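Local coordinates for protein HTH-type transcriptional regulator PrpR (Mycobacterium tuberculosis, PDB 6D2S) that regulates transcription of the genes for short-chain fatty acid breakdown, controlling both the glyoxylate and methylcitrate cycles, and is required for growth inside macrophages, at residues A[92-97]-A[127-131]. Numbering follows the deposited sequence.
Sequences ATQLAL and ANYFA
Ala92 and Ala96 of helix 84-99 meet Ala127 and Ala131 of helix 116-135 in a close helix-helix packing inside the IrrE N-terminal-like domain, part of the peptidase-MA clan. The two short axes come within 7.7 Å and run at 126° to each other, so the two helices cross obliquely, in a broadly antiparallel sense. Small methyls make this possible: the alanines stand one turn apart on each helix and pair crosswise, Ala92 CB lying 3.8 Å from Ala131 CB and Ala96 CB sitting over Ala127 CA at 3.7 Å. The bump of Ala127 CB fits the hollow between Thr93 O, Thr93 CG2 and the Leu97 side chain, whose CD2 comes to 3.7 Å.

The aromatic bump is Phe130. With CG anti to the backbone N (chi1 177°), its ring leans against helix 84-99. Ala92 O lies at the ring edge, 3.5 Å from Phe130 CD2. Ala96 CB meets the ring obliquely near CD2, while Leu95 CD2 meets its edge, in the ring plane, 3.9 Å from Phe130 CE2. Leu21, Ala25 and Met28 of helix 19-31 also pack on Phe130, and Met28 touches Leu95 too, so a third helix joins the same core.

Across the alanine seam from this ring, Thr93 faces Asn128 and Ala131. Its hydroxyl is satisfied within its own helix by a hydrogen bond to Phe89 O, and Thr93 CG2 lies 3.6 Å from Asn128 OD1. Tightest of all is the place where the methyl of Ala131 presses on this threonine, its CB 3.3 Å from Thr93 OG1.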
# COMPACT_ATOMS: atom_id res chain seq x y z
N ALA A 92 -12.81 -1.98 0.62
CA ALA A 92 -12.14 -2.81 1.61
C ALA A 92 -11.68 -1.98 2.81
O ALA A 92 -11.65 -2.49 3.93
CB ALA A 92 -10.95 -3.54 0.96
N THR A 93 -11.35 -0.71 2.59
CA THR A 93 -11.03 0.17 3.71
C THR A 93 -12.24 0.32 4.62
O THR A 93 -12.13 0.18 5.84
CB THR A 93 -10.55 1.54 3.21
OG1 THR A 93 -9.31 1.37 2.51
CG2 THR A 93 -10.31 2.49 4.40
N GLN A 94 -13.43 0.56 4.04
CA GLN A 94 -14.64 0.66 4.85
C GLN A 94 -14.98 -0.68 5.50
O GLN A 94 -15.48 -0.70 6.64
CB GLN A 94 -15.82 1.14 3.99
CG GLN A 94 -17.03 1.55 4.82
CD GLN A 94 -16.74 2.75 5.68
OE1 GLN A 94 -17.11 2.80 6.87
NE2 GLN A 94 -16.06 3.73 5.10
N LEU A 95 -14.71 -1.79 4.82
CA LEU A 95 -14.93 -3.11 5.41
C LEU A 95 -14.12 -3.27 6.69
O LEU A 95 -14.62 -3.80 7.69
CB LEU A 95 -14.57 -4.21 4.40
CG LEU A 95 -14.36 -5.64 4.93
CD1 LEU A 95 -15.54 -6.15 5.70
CD2 LEU A 95 -14.04 -6.60 3.76
N ALA A 96 -12.88 -2.80 6.68
CA ALA A 96 -12.07 -2.84 7.89
C ALA A 96 -12.68 -1.96 8.98
O ALA A 96 -12.76 -2.37 10.14
CB ALA A 96 -10.64 -2.39 7.60
N LEU A 97 -13.07 -0.74 8.62
CA LEU A 97 -13.62 0.18 9.62
C LEU A 97 -14.88 -0.38 10.27
O LEU A 97 -15.10 -0.15 11.47
CB LEU A 97 -13.89 1.54 8.97
CG LEU A 97 -12.62 2.29 8.53
CD1 LEU A 97 -12.95 3.57 7.75
CD2 LEU A 97 -11.74 2.61 9.74
N ALA A 127 -6.79 0.41 8.67
CA ALA A 127 -7.83 0.08 7.70
C ALA A 127 -7.28 0.09 6.28
O ALA A 127 -7.62 -0.78 5.46
CB ALA A 127 -9.02 1.04 7.83
N ASN A 128 -6.45 1.09 5.95
CA ASN A 128 -5.78 1.09 4.65
C ASN A 128 -4.88 -0.13 4.49
O ASN A 128 -4.81 -0.71 3.41
CB ASN A 128 -4.93 2.36 4.47
CG ASN A 128 -5.77 3.60 4.27
OD1 ASN A 128 -6.90 3.54 3.80
ND2 ASN A 128 -5.21 4.74 4.63
N TYR A 129 -4.15 -0.49 5.56
CA TYR A 129 -3.33 -1.70 5.51
C TYR A 129 -4.17 -2.92 5.17
O TYR A 129 -3.81 -3.74 4.32
CB TYR A 129 -2.59 -1.89 6.86
CG TYR A 129 -1.71 -3.13 6.88
CD1 TYR A 129 -2.26 -4.39 7.07
CD2 TYR A 129 -0.33 -3.03 6.71
CE1 TYR A 129 -1.47 -5.53 7.07
CE2 TYR A 129 0.47 -4.17 6.70
CZ TYR A 129 -0.11 -5.42 6.89
OH TYR A 129 0.68 -6.55 6.91
N PHE A 130 -5.29 -3.08 5.88
CA PHE A 130 -6.21 -4.19 5.60
C PHE A 130 -6.66 -4.18 4.14
O PHE A 130 -6.71 -5.24 3.50
CB PHE A 130 -7.42 -4.10 6.53
CG PHE A 130 -8.47 -5.14 6.27
CD1 PHE A 130 -8.43 -6.37 6.93
CD2 PHE A 130 -9.50 -4.90 5.36
CE1 PHE A 130 -9.41 -7.33 6.70
CE2 PHE A 130 -10.47 -5.86 5.13
CZ PHE A 130 -10.43 -7.07 5.79
N ALA A 131 -7.01 -3.01 3.61
CA ALA A 131 -7.47 -2.94 2.22
C ALA A 131 -6.39 -3.41 1.26
O ALA A 131 -6.66 -4.17 0.33
CB ALA A 131 -7.92 -1.52 1.87